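Local atomic coordinates of transketolase (PDB entry 3L84), a protein that belongs to the thiamine diphosphate-dependent transketolase family and assembles as a dimer of three-domain subunits with alpha/beta folds. Residues I3-E8 / Q284-R289; V21-S26 / D87-R92; N49-T54 / S292-G297; A129-Q134 / L172-L177; I427-K432 / D490-F495. All coordinates share one frame; numbering follows the deposited sequence.

Interaction 1 (I3-E8 / Q284-R289)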
# COMPACT_ATOMS: atom_id res chain seq x y z
N ILE A 3 15.78 32.40 -28.33
CA ILE A 3 15.12 32.86 -27.09
C ILE A 3 13.73 33.48 -27.32
O ILE A 3 12.82 33.33 -26.51
CB ILE A 3 15.99 33.86 -26.25
CG1 ILE A 3 17.32 33.22 -25.82
CG2 ILE A 3 15.18 34.33 -25.01
CD1 ILE A 3 17.20 31.92 -25.10
N GLN A 4 13.59 34.19 -28.44
CA GLN A 4 12.36 34.86 -28.77
C GLN A 4 11.25 33.86 -29.04
O GLN A 4 10.13 33.96 -28.48
CB GLN A 4 12.57 35.80 -29.95
CG GLN A 4 13.47 36.99 -29.61
CD GLN A 4 14.96 36.62 -29.46
OE1 GLN A 4 15.57 36.03 -30.36
NE2 GLN A 4 15.54 36.97 -28.31
N ILE A 5 11.52 32.86 -29.87
CA ILE A 5 10.50 31.87 -30.18
C ILE A 5 10.22 31.02 -28.95
O ILE A 5 9.06 30.71 -28.66
CB ILE A 5 10.82 30.96 -31.41
CG1 ILE A 5 9.65 30.01 -31.72
CG2 ILE A 5 12.01 30.11 -31.19
CD1 ILE A 5 8.37 30.69 -32.17
N LEU A 6 11.26 30.66 -28.17
CA LEU A 6 11.04 29.82 -26.99
C LEU A 6 10.17 30.52 -25.95
O LEU A 6 9.32 29.90 -25.33
CB LEU A 6 12.36 29.38 -26.36
CG LEU A 6 12.98 28.14 -27.01
CD1 LEU A 6 12.13 26.90 -26.71
CD2 LEU A 6 13.15 28.30 -28.50
N GLN A 7 10.39 31.81 -25.76
CA GLN A 7 9.59 32.56 -24.81
C GLN A 7 8.11 32.59 -25.24
O GLN A 7 7.22 32.37 -24.43
CB GLN A 7 10.10 33.99 -24.72
CG GLN A 7 9.36 34.81 -23.72
CD GLN A 7 9.90 36.23 -23.68
OE1 GLN A 7 9.13 37.20 -23.65
NE2 GLN A 7 11.24 36.36 -23.69
N GLU A 8 7.87 32.82 -26.53
CA GLU A 8 6.51 32.81 -27.02
C GLU A 8 5.87 31.43 -26.86
O GLU A 8 4.73 31.31 -26.42
CB GLU A 8 6.43 33.28 -28.47
CG GLU A 8 4.98 33.58 -28.88
CD GLU A 8 4.77 33.81 -30.37
OE1 GLU A 8 4.71 32.81 -31.11
OE2 GLU A 8 4.62 34.99 -30.78
N GLN A 284 0.68 32.88 -34.00
CA GLN A 284 1.17 32.21 -35.23
C GLN A 284 2.53 31.55 -35.17
O GLN A 284 2.65 30.41 -35.59
CB GLN A 284 1.18 33.21 -36.41
CG GLN A 284 -0.15 33.33 -37.08
CD GLN A 284 -0.57 32.06 -37.79
OE1 GLN A 284 -1.59 31.46 -37.43
NE2 GLN A 284 0.20 31.62 -38.76
N ALA A 285 3.56 32.24 -34.71
CA ALA A 285 4.91 31.66 -34.74
C ALA A 285 4.95 30.39 -33.91
O ALA A 285 5.53 29.38 -34.33
CB ALA A 285 5.99 32.68 -34.25
N SER A 286 4.32 30.43 -32.73
CA SER A 286 4.27 29.28 -31.85
C SER A 286 3.41 28.18 -32.45
O SER A 286 3.77 27.01 -32.37
CB SER A 286 3.74 29.67 -30.46
OG SER A 286 4.73 30.41 -29.76
N LYS A 287 2.28 28.54 -33.07
CA LYS A 287 1.40 27.55 -33.70
C LYS A 287 2.18 26.72 -34.73
O LYS A 287 2.15 25.48 -34.70
CB LYS A 287 0.22 28.25 -34.38
CG LYS A 287 -0.79 27.32 -35.05
CD LYS A 287 -1.80 28.05 -35.92
CE LYS A 287 -2.45 27.15 -36.98
NZ LYS A 287 -3.31 26.11 -36.35
N ILE A 288 2.89 27.41 -35.61
CA ILE A 288 3.63 26.75 -36.68
C ILE A 288 4.76 25.92 -36.11
O ILE A 288 4.97 24.79 -36.54
CB ILE A 288 4.19 27.80 -37.67
CG1 ILE A 288 3.06 28.53 -38.37
CG2 ILE A 288 5.13 27.17 -38.71
CD1 ILE A 288 3.54 29.78 -39.02
N ARG A 289 5.50 26.48 -35.17
CA ARG A 289 6.64 25.78 -34.60
C ARG A 289 6.23 24.51 -33.84
O ARG A 289 6.79 23.44 -34.09
CB ARG A 289 7.46 26.71 -33.73
CG ARG A 289 8.70 26.08 -33.08
CD ARG A 289 9.71 25.47 -34.05
NE ARG A 289 10.26 26.37 -35.06
CZ ARG A 289 11.31 27.16 -34.90
NH1 ARG A 289 11.95 27.27 -33.73
NH2 ARG A 289 11.74 27.89 -35.92
O HOH W 1 3.58 34.83 -33.38
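The carboxylate of Glu8 is the polar centre of the crossing between 3-8 and 284-289. Its OE1 accepts a hydrogen bond from Ser286 OG at 2.8 Å, on the anti lone pair, the one turned away from OE2. The same oxygen takes a second, weak bond from Ser286 N at 2.9 Å, bent to 126° at the hydrogen, so hydroxyl and amide of one residue share one carboxylate oxygen. The other oxygen works through water: water 1 donates to Glu8 OE2 at 2.8 Å and accepts from Ala285 N at 2.9 Å. Two successive amides at the start of helix 284-291 thus meet the carboxylate, one directly and one through the water; the positive end of the helix dipole would probably stabilise the negative charge. Glu8 reaches this far because its chain is extended, with CG anti to the backbone N (chi1 -167°).

The contact is a helix-helix crossing near the protein surface, in which the first turns of helices 3-24 and 284-291 meet almost at a right angle (-89°), their axes 9.4 Å apart.

One turn before Glu8, Ile5 supplies the apolar part. Its CD1 rests on Ala285 CB at 3.7 Å, while CG1 lies over one face of the Arg289 guanidinium and CG2 approaches Arg289 NH1 at 3.8 Å. The arginine folds back at chi2 and chi3, bringing a face of its flat group against the isoleucine, and NH1 is hydrogen-bonded to Tyr44 OH. Farther along helix 3-24, Gln9 and Thr12 also pack on Ser286.

Interaction 2 (V21-S26 / D87-R92)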
# COMPACT_ATOMS: atom_id res chain seq x y z
N VAL A 21 -7.74 25.96 -16.67
CA VAL A 21 -8.04 25.86 -15.26
C VAL A 21 -9.08 26.90 -14.85
O VAL A 21 -10.01 26.63 -14.10
CB VAL A 21 -6.74 26.03 -14.42
CG1 VAL A 21 -7.05 26.18 -12.91
CG2 VAL A 21 -5.84 24.83 -14.67
N GLN A 22 -8.95 28.12 -15.37
CA GLN A 22 -9.85 29.19 -14.98
C GLN A 22 -11.27 28.91 -15.48
O GLN A 22 -12.23 29.08 -14.73
CB GLN A 22 -9.34 30.52 -15.51
CG GLN A 22 -9.94 31.73 -14.86
CD GLN A 22 -9.60 31.80 -13.39
OE1 GLN A 22 -8.46 31.55 -13.00
NE2 GLN A 22 -10.59 32.16 -12.56
N LYS A 23 -11.40 28.41 -16.71
CA LYS A 23 -12.71 28.10 -17.27
C LYS A 23 -13.37 26.98 -16.48
O LYS A 23 -14.58 27.01 -16.24
CB LYS A 23 -12.60 27.76 -18.76
CG LYS A 23 -13.96 27.55 -19.45
CD LYS A 23 -13.76 27.43 -20.97
CE LYS A 23 -15.08 27.28 -21.72
NZ LYS A 23 -15.85 26.04 -21.38
N ALA A 24 -12.58 25.97 -16.09
CA ALA A 24 -13.11 24.88 -15.26
C ALA A 24 -13.40 25.32 -13.83
O ALA A 24 -14.10 24.62 -13.09
CB ALA A 24 -12.12 23.70 -15.24
N ASN A 25 -12.84 26.46 -13.41
CA ASN A 25 -12.82 26.82 -11.99
C ASN A 25 -12.31 25.69 -11.09
O ASN A 25 -12.82 25.46 -9.99
CB ASN A 25 -14.20 27.32 -11.51
CG ASN A 25 -14.09 28.14 -10.22
OD1 ASN A 25 -13.05 28.71 -9.91
ND2 ASN A 25 -15.18 28.18 -9.47
N SER A 26 -11.31 24.97 -11.58
CA SER A 26 -10.82 23.78 -10.91
C SER A 26 -9.51 23.38 -11.56
O SER A 26 -9.39 23.48 -12.78
CB SER A 26 -11.81 22.62 -11.07
OG SER A 26 -11.28 21.45 -10.44
N ASP A 87 -11.73 20.53 -26.83
CA ASP A 87 -11.43 19.62 -25.73
C ASP A 87 -10.74 20.35 -24.56
O ASP A 87 -11.05 20.11 -23.40
CB ASP A 87 -10.52 18.48 -26.22
CG ASP A 87 -11.19 17.54 -27.18
OD1 ASP A 87 -12.43 17.29 -27.08
OD2 ASP A 87 -10.47 16.98 -28.06
N LEU A 88 -9.83 21.24 -24.88
CA LEU A 88 -9.18 22.04 -23.83
C LEU A 88 -10.19 22.89 -23.06
O LEU A 88 -10.09 23.04 -21.86
CB LEU A 88 -8.06 22.92 -24.40
CG LEU A 88 -6.95 22.25 -25.24
CD1 LEU A 88 -5.85 23.27 -25.57
CD2 LEU A 88 -6.36 21.05 -24.48
N LYS A 89 -11.19 23.41 -23.77
CA LYS A 89 -12.26 24.17 -23.16
C LYS A 89 -13.23 23.34 -22.32
O LYS A 89 -14.11 23.89 -21.69
CB LYS A 89 -13.04 24.93 -24.25
CG LYS A 89 -12.25 26.06 -24.84
CD LYS A 89 -12.93 26.72 -26.04
CE LYS A 89 -12.00 27.79 -26.67
NZ LYS A 89 -12.59 28.47 -27.86
N ASN A 90 -13.07 22.03 -22.35
CA ASN A 90 -13.87 21.07 -21.59
C ASN A 90 -13.05 20.43 -20.46
O ASN A 90 -13.45 19.39 -19.91
CB ASN A 90 -14.39 19.97 -22.53
CG ASN A 90 -15.37 20.50 -23.55
OD1 ASN A 90 -15.98 21.56 -23.34
ND2 ASN A 90 -15.52 19.79 -24.64
N PHE A 91 -11.91 21.01 -20.12
CA PHE A 91 -11.08 20.50 -19.05
C PHE A 91 -11.90 20.25 -17.78
O PHE A 91 -12.68 21.08 -17.34
CB PHE A 91 -9.98 21.52 -18.79
CG PHE A 91 -8.98 21.16 -17.72
CD1 PHE A 91 -8.16 20.03 -17.83
CD2 PHE A 91 -8.78 21.99 -16.61
CE1 PHE A 91 -7.18 19.77 -16.89
CE2 PHE A 91 -7.80 21.72 -15.68
CZ PHE A 91 -7.00 20.62 -15.82
N ARG A 92 -11.71 19.08 -17.24
CA ARG A 92 -12.30 18.67 -15.96
C ARG A 92 -13.83 18.55 -15.97
O ARG A 92 -14.44 18.42 -14.92
CB ARG A 92 -11.81 19.54 -14.79
CG ARG A 92 -10.39 19.18 -14.34
CD ARG A 92 -9.77 20.20 -13.33
NE ARG A 92 -8.60 19.56 -12.78
CZ ARG A 92 -8.50 18.93 -11.62
NH1 ARG A 92 -9.41 19.07 -10.68
NH2 ARG A 92 -7.44 18.15 -11.39
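Lys23 NZ donates a hydrogen bond to Lys89 O at 2.8 Å, approaching in the carbonyl plane with a C=O...N angle of 149°. The lysine runs out straight from the helix and bends only at its last torsion (chi4 -63°), which turns the ammonium onto the carbonyl. The acceptor belongs to the type I beta turn from Leu88 to Phe91, so the lysine ties that turn to the end of helix 3-24.

At the other end, Arg92 NH1 donates to Ser26 OG at 3.0 Å, the hydroxyl sitting at the guanidinium edge but tilted 20° from its plane. NH1 also forms a salt bridge with Asp449 of the second subunit, and NH2 bonds to Gly100 O; the guanidinium thus has three partners. Ser26 N bonds back to Val21 O in the Schellman motif that ends the helix, after Asn25 with positive phi.

Between the two polar links lies Ala24, the Phe91 ring to one side. Val21 CG2 approaches Phe91 CE2 at 3.8 Å, the two side chains pointing the same way, and Ala24 CB approaches Phe91 CD2 at 4.0 Å. Arg92 CG lies over the centre of one ring face, 3.8 Å above its plane.

Phe91 also packs on Met20 of helix 3-24 and on Ser69 and Tyr73 of helix 69-79, which places the ring between these helices; Glu448 of the second subunit packs on Ser26 and Arg92.

Interaction 3 (N49-T54 / S292-G297)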
# COMPACT_ATOMS: atom_id res chain seq x y z
N ASN A 49 5.61 10.85 -33.02
CA ASN A 49 4.71 11.07 -34.14
C ASN A 49 3.29 11.35 -33.63
O ASN A 49 2.58 10.44 -33.24
CB ASN A 49 4.68 9.88 -35.10
CG ASN A 49 3.88 10.20 -36.33
OD1 ASN A 49 3.25 11.28 -36.40
ND2 ASN A 49 3.92 9.32 -37.31
N PRO A 50 2.89 12.64 -33.58
CA PRO A 50 1.55 12.99 -33.11
C PRO A 50 0.43 12.25 -33.85
O PRO A 50 -0.64 12.07 -33.29
CB PRO A 50 1.50 14.51 -33.34
CG PRO A 50 2.90 14.96 -33.31
CD PRO A 50 3.66 13.82 -34.00
N LYS A 51 0.64 11.85 -35.10
CA LYS A 51 -0.40 11.16 -35.86
C LYS A 51 -0.31 9.64 -35.70
O LYS A 51 -1.17 8.90 -36.20
CB LYS A 51 -0.32 11.54 -37.34
CG LYS A 51 -0.44 13.03 -37.60
CD LYS A 51 -1.73 13.63 -37.07
CE LYS A 51 -1.93 15.06 -37.59
NZ LYS A 51 -2.98 15.85 -36.84
N ASN A 52 0.71 9.15 -34.99
CA ASN A 52 0.79 7.72 -34.60
C ASN A 52 1.40 7.59 -33.21
O ASN A 52 2.58 7.30 -33.05
CB ASN A 52 1.55 6.84 -35.58
CG ASN A 52 1.56 5.40 -35.14
OD1 ASN A 52 0.76 5.02 -34.24
ND2 ASN A 52 2.44 4.58 -35.68
N PRO A 53 0.57 7.76 -32.20
CA PRO A 53 1.01 7.65 -30.81
C PRO A 53 1.43 6.23 -30.40
O PRO A 53 1.87 6.05 -29.27
CB PRO A 53 -0.21 8.10 -30.01
CG PRO A 53 -0.97 8.92 -30.97
CD PRO A 53 -0.81 8.27 -32.28
N THR A 54 1.27 5.24 -31.27
CA THR A 54 1.71 3.88 -31.00
C THR A 54 3.05 3.51 -31.63
O THR A 54 3.47 2.38 -31.50
CB THR A 54 0.64 2.82 -31.46
OG1 THR A 54 0.64 2.66 -32.88
CG2 THR A 54 -0.79 3.19 -30.96
N SER A 292 4.94 21.72 -36.28
CA SER A 292 5.94 21.08 -37.13
C SER A 292 6.32 19.70 -36.59
O SER A 292 6.87 18.91 -37.35
CB SER A 292 7.16 21.97 -37.29
OG SER A 292 7.89 22.03 -36.10
N ALA A 293 6.00 19.39 -35.33
CA ALA A 293 6.13 18.02 -34.81
C ALA A 293 5.45 16.98 -35.70
O ALA A 293 5.88 15.81 -35.76
CB ALA A 293 5.59 17.91 -33.36
N VAL A 294 4.39 17.37 -36.38
CA VAL A 294 3.68 16.46 -37.28
C VAL A 294 4.57 16.00 -38.44
O VAL A 294 4.77 14.79 -38.65
CB VAL A 294 2.35 17.11 -37.78
CG1 VAL A 294 1.67 16.27 -38.89
CG2 VAL A 294 1.39 17.32 -36.56
N GLU A 295 5.13 16.95 -39.17
CA GLU A 295 5.97 16.58 -40.30
C GLU A 295 7.24 15.88 -39.83
O GLU A 295 7.66 14.86 -40.40
CB GLU A 295 6.31 17.82 -41.14
CG GLU A 295 7.23 17.54 -42.32
CD GLU A 295 7.80 18.81 -42.97
OE1 GLU A 295 7.44 19.93 -42.54
OE2 GLU A 295 8.62 18.67 -43.91
N LEU A 296 7.83 16.37 -38.74
CA LEU A 296 9.06 15.80 -38.24
C LEU A 296 8.83 14.37 -37.79
O LEU A 296 9.66 13.49 -38.02
CB LEU A 296 9.65 16.64 -37.10
CG LEU A 296 10.18 18.01 -37.47
CD1 LEU A 296 10.44 18.86 -36.20
CD2 LEU A 296 11.43 17.93 -38.32
N GLY A 297 7.72 14.15 -37.10
CA GLY A 297 7.39 12.85 -36.60
C GLY A 297 7.07 11.82 -37.65
O GLY A 297 7.43 10.65 -37.53
O HOH W 2 2.71 12.95 -38.42
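An Asx turn inside a type I beta turn presents Pro50 to the first turn of helix 293-310. Asn49 OD1 accepts from Lys51 N at 3.0 Å, with the donor well above the amide plane, and Asn52 N bonds back to Asn49 O to close the beta turn. The same OD1 receives a hydrogen bond from water 2 at 2.7 Å; this water also donates to Val294 O at 2.8 Å, and it makes the polar link across the contact, where direct hydrogen bonds are absent.

The rest is close packing. Pro50 CD lies 3.5 Å from Ala293 O, and its CG meets Ala293 CB at 4.0 Å. Gly297 presents bare backbone to Asn49, their CA atoms only 4.0 Å apart, so that backbone meets backbone with no side chain between them on the glycine side. Lys51, an exposed residue bent at chi2 (-58°), lays its methylene CE against Val294 CG1 at 4.0 Å before NZ bonds to Gly80 O.

In the chain the loop follows helix 30-42 and precedes strand 60-63, and one turn farther along helix 293-310 Glu301 receives Asn49 ND2 on one carboxylate oxygen and Asn52 ND2 on the other.

Interaction 4 (A129-Q134 / L172-L177)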
# COMPACT_ATOMS: atom_id res chain seq x y z
N ALA A 129 11.61 -1.79 -19.90
CA ALA A 129 10.90 -2.39 -21.04
C ALA A 129 11.64 -2.10 -22.34
O ALA A 129 11.84 -2.98 -23.15
CB ALA A 129 9.45 -1.91 -21.12
N ALA A 130 12.12 -0.88 -22.50
CA ALA A 130 12.86 -0.50 -23.69
C ALA A 130 14.19 -1.28 -23.76
O ALA A 130 14.59 -1.72 -24.84
CB ALA A 130 13.14 1.00 -23.67
N LYS A 131 14.88 -1.43 -22.63
CA LYS A 131 16.07 -2.27 -22.65
C LYS A 131 15.78 -3.71 -23.06
O LYS A 131 16.57 -4.31 -23.82
CB LYS A 131 16.80 -2.23 -21.31
CG LYS A 131 17.48 -0.91 -21.02
CD LYS A 131 18.57 -0.51 -21.99
CE LYS A 131 19.32 0.75 -21.55
NZ LYS A 131 20.47 1.06 -22.43
N LYS A 132 14.66 -4.28 -22.60
CA LYS A 132 14.31 -5.61 -23.01
C LYS A 132 13.91 -5.65 -24.48
O LYS A 132 14.29 -6.58 -25.23
CB LYS A 132 13.20 -6.19 -22.14
CG LYS A 132 12.84 -7.65 -22.47
CD LYS A 132 14.05 -8.59 -22.32
CE LYS A 132 13.75 -10.02 -22.72
NZ LYS A 132 14.96 -10.89 -22.66
N ALA A 133 13.20 -4.63 -24.94
CA ALA A 133 12.84 -4.54 -26.35
C ALA A 133 14.10 -4.47 -27.22
O ALA A 133 14.16 -5.07 -28.30
CB ALA A 133 11.94 -3.31 -26.60
N GLN A 134 15.12 -3.74 -26.75
CA GLN A 134 16.41 -3.62 -27.46
C GLN A 134 17.09 -5.01 -27.50
O GLN A 134 17.68 -5.41 -28.51
CB GLN A 134 17.31 -2.60 -26.74
CG GLN A 134 18.54 -2.14 -27.50
CD GLN A 134 19.46 -1.29 -26.65
OE1 GLN A 134 19.01 -0.53 -25.79
NE2 GLN A 134 20.75 -1.40 -26.88
N LEU A 172 20.18 2.23 -16.52
CA LEU A 172 19.18 2.70 -17.48
C LEU A 172 19.56 4.08 -18.05
O LEU A 172 19.00 5.13 -17.67
CB LEU A 172 17.79 2.76 -16.85
CG LEU A 172 17.25 1.42 -16.33
CD1 LEU A 172 15.84 1.57 -15.75
CD2 LEU A 172 17.26 0.33 -17.44
N ASP A 173 20.47 4.04 -19.02
CA ASP A 173 21.00 5.23 -19.66
C ASP A 173 20.14 5.74 -20.81
O ASP A 173 20.56 6.50 -21.67
CB ASP A 173 22.44 4.96 -20.14
CG ASP A 173 22.52 3.85 -21.17
OD1 ASP A 173 21.49 3.33 -21.65
OD2 ASP A 173 23.66 3.52 -21.58
N ASN A 174 18.89 5.30 -20.78
CA ASN A 174 17.80 5.81 -21.59
C ASN A 174 16.78 6.61 -20.80
O ASN A 174 15.80 7.09 -21.36
CB ASN A 174 17.13 4.66 -22.35
CG ASN A 174 16.60 3.54 -21.45
OD1 ASN A 174 16.85 3.52 -20.25
ND2 ASN A 174 15.88 2.58 -22.07
N PHE A 175 17.02 6.78 -19.51
CA PHE A 175 16.06 7.40 -18.58
C PHE A 175 16.55 8.77 -18.13
O PHE A 175 17.64 8.89 -17.57
CB PHE A 175 15.89 6.48 -17.37
CG PHE A 175 14.98 6.98 -16.28
CD1 PHE A 175 13.76 7.55 -16.58
CD2 PHE A 175 15.35 6.90 -14.97
CE1 PHE A 175 12.90 7.99 -15.57
CE2 PHE A 175 14.50 7.32 -13.96
CZ PHE A 175 13.27 7.86 -14.26
N ILE A 176 15.70 9.77 -18.31
CA ILE A 176 15.97 11.15 -17.94
C ILE A 176 14.82 11.65 -17.08
O ILE A 176 13.70 11.77 -17.54
CB ILE A 176 16.20 12.03 -19.19
CG1 ILE A 176 17.38 11.54 -20.01
CG2 ILE A 176 16.41 13.47 -18.77
CD1 ILE A 176 17.57 12.21 -21.37
N LEU A 177 15.11 11.90 -15.81
CA LEU A 177 14.16 12.33 -14.81
C LEU A 177 14.39 13.81 -14.56
O LEU A 177 15.50 14.23 -14.22
CB LEU A 177 14.37 11.53 -13.53
CG LEU A 177 13.43 11.78 -12.38
CD1 LEU A 177 11.99 11.53 -12.74
CD2 LEU A 177 13.84 10.89 -11.17
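Lys131 leaves helix 118-137 and slides past the side chains of Leu172 and Asn174, which run in the opposite direction. From CB the chain turns at chi1 (-70°) and again at chi2 (-62°), which lays it along the loop before strand 175-181. CG meets Leu172 CD2 at 3.8 Å, and CD comes within 4.1 Å of Asn174 ND2. CE lies over the face of the Asn174 amide, 3.9 Å from its CG. At the tip, NZ forms a short salt bridge with Asp173 OD1 at 2.6 Å. The ammonium meets that oxygen on its syn side, 24° out of the carboxylate plane, and the two side chains cross at about a right angle.

One residue back, Ala130 CB touches Asn174 ND2 at 3.5 Å. That amide nitrogen finds its hydrogen-bond partner in Ala127 O, one turn earlier on the helix, so the asparagine is bonded to the helix backbone while the lysine methylenes pass over it.

Strand 175-181 stands between 146-151 and 234-239 in the parallel sheet of the thiamine diphosphate binding domain. Helix 118-137 packs on that strand's start through Phe175, which touches Ala123 and Val124, and through Ala129, Ala130 and Ala133 it also meets Tyr404 of helix 391-404.

Interaction 5 (I427-K432 / D490-F495)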
# COMPACT_ATOMS: atom_id res chain seq x y z
N ILE A 427 -4.13 1.33 -10.66
CA ILE A 427 -3.85 1.97 -11.95
C ILE A 427 -3.98 0.96 -13.09
O ILE A 427 -4.50 1.29 -14.17
CB ILE A 427 -2.48 2.65 -11.95
CG1 ILE A 427 -2.41 3.79 -10.94
CG2 ILE A 427 -2.12 3.15 -13.35
CD1 ILE A 427 -3.12 5.08 -11.45
N ALA A 428 -3.52 -0.26 -12.90
CA ALA A 428 -3.73 -1.31 -13.91
C ALA A 428 -5.21 -1.46 -14.23
O ALA A 428 -5.62 -1.59 -15.40
CB ALA A 428 -3.12 -2.62 -13.45
N ALA A 429 -6.03 -1.51 -13.19
CA ALA A 429 -7.47 -1.64 -13.33
C ALA A 429 -8.08 -0.44 -14.03
O ALA A 429 -8.90 -0.59 -14.95
CB ALA A 429 -8.10 -1.89 -11.97
N LEU A 430 -7.71 0.76 -13.62
CA LEU A 430 -8.20 1.99 -14.24
C LEU A 430 -7.93 2.00 -15.73
O LEU A 430 -8.78 2.44 -16.51
CB LEU A 430 -7.54 3.21 -13.56
CG LEU A 430 -8.21 3.60 -12.22
CD1 LEU A 430 -7.20 4.34 -11.29
CD2 LEU A 430 -9.47 4.44 -12.45
N MSE A 431 -6.74 1.55 -16.13
CA MSE A 431 -6.35 1.56 -17.55
C MSE A 431 -6.83 0.33 -18.33
O MSE A 431 -6.79 0.33 -19.55
CB MSE A 431 -4.83 1.56 -17.67
CG MSE A 431 -4.17 2.82 -17.17
SE MSE A 431 -2.31 2.97 -17.74
CE MSE A 431 -1.49 1.59 -16.64
N LYS A 432 -7.29 -0.70 -17.64
CA LYS A 432 -7.70 -1.97 -18.27
C LYS A 432 -6.57 -2.61 -19.06
O LYS A 432 -6.78 -3.14 -20.15
CB LYS A 432 -9.00 -1.82 -19.10
CG LYS A 432 -10.14 -1.23 -18.33
CD LYS A 432 -11.37 -1.06 -19.23
CE LYS A 432 -12.07 -2.29 -19.53
NZ LYS A 432 -13.40 -1.97 -20.22
N ASP A 490 -10.42 -8.29 -21.09
CA ASP A 490 -10.08 -6.91 -21.39
C ASP A 490 -9.61 -6.14 -20.17
O ASP A 490 -9.50 -4.90 -20.25
CB ASP A 490 -11.23 -6.20 -22.12
CG ASP A 490 -12.43 -5.98 -21.28
OD1 ASP A 490 -12.55 -6.50 -20.15
OD2 ASP A 490 -13.34 -5.22 -21.78
N ILE A 491 -9.36 -6.82 -19.06
CA ILE A 491 -9.01 -6.20 -17.78
C ILE A 491 -7.94 -7.07 -17.14
O ILE A 491 -7.80 -8.26 -17.51
CB ILE A 491 -10.25 -6.10 -16.86
CG1 ILE A 491 -11.04 -7.42 -16.74
CG2 ILE A 491 -11.19 -4.94 -17.31
CD1 ILE A 491 -12.17 -7.37 -15.71
N PRO A 492 -7.18 -6.55 -16.18
CA PRO A 492 -6.21 -7.35 -15.47
C PRO A 492 -6.82 -8.39 -14.56
O PRO A 492 -7.99 -8.35 -14.21
CB PRO A 492 -5.45 -6.34 -14.64
CG PRO A 492 -6.41 -5.22 -14.46
CD PRO A 492 -7.19 -5.15 -15.72
N SER A 493 -5.99 -9.38 -14.21
CA SER A 493 -6.42 -10.49 -13.35
C SER A 493 -5.41 -10.74 -12.24
O SER A 493 -4.18 -10.56 -12.43
CB SER A 493 -6.54 -11.79 -14.14
OG SER A 493 -7.61 -11.81 -15.11
N ALA A 494 -5.91 -11.18 -11.09
CA ALA A 494 -5.12 -11.70 -10.02
C ALA A 494 -5.38 -13.20 -9.87
O ALA A 494 -6.51 -13.66 -10.09
CB ALA A 494 -5.46 -11.01 -8.70
N PHE A 495 -4.35 -13.94 -9.50
CA PHE A 495 -4.39 -15.36 -9.21
C PHE A 495 -4.04 -15.54 -7.74
O PHE A 495 -2.93 -15.21 -7.31
CB PHE A 495 -3.42 -16.09 -10.13
CG PHE A 495 -3.80 -16.01 -11.57
CD1 PHE A 495 -4.58 -16.99 -12.17
CD2 PHE A 495 -3.46 -14.93 -12.31
CE1 PHE A 495 -4.92 -16.88 -13.53
CE2 PHE A 495 -3.81 -14.83 -13.63
CZ PHE A 495 -4.55 -15.79 -14.23
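This is a helix-to-loop packing contact in the pyrimidine binding domain, made where helix 418-431 ends and the chain enters strand 493-496 of the parallel sheet. Pro492, the last residue before that strand, presents its ring to the helix: CG lies 3.8 Å from Ala428 O and 3.9 Å from Ala429 CA. The small alanines let the ring come close to the helix backbone, and Ala428 CB stands 4.3 Å from the same CG.

The helix ends in a Schellman motif with Lys432, of positive phi, as its C-prime residue. Lys432 N bonds back to Ala429 O at 3.1 Å, which ends the helix with Lys432 next to Ile491, their CA atoms 4.5 Å apart. From there the Lys432 side chain runs beside Asp490, both pointing the same way. Its CE rests on Ile491 CG2 at 3.6 Å, a bend at chi3 (75°) having turned the chain there, and its CB lies 3.3 Å from Asp490 O. Beyond CE, NZ faces Asp490 OD2 in a long salt bridge of 3.6 Å.

Around the contact, Phe605 of the second subunit packs on Ala429, and Asn467 ND2 bonds to Ala429 O. With no hydrogen bond between the two segments, cohesion here rests on apolar contact of proline, alanines, isoleucine and lysine methylenes, and the exposed ion pair at the rim probably adds a modest electrostatic attraction.

From the N terminus, helix 3-24 takes part first in interaction 1 and then, at its far end, in interaction 2, the centres about 24 Å apart. Interaction 2 closes a loop of 60 residues within the much longer one that interaction 1 closes at helix 284-291. Interaction 3 crosses both: it starts in the loop at 49-54 and closes on helix 293-310, two residues separating it from the second segment of interaction 1. Interaction 4 lies within the spans of both 1 and 3, joining helix 118-137 to a central strand of the first sheet. Interaction 5 follows in series, in the pyrimidine binding domain; like interaction 2, it touches the second subunit.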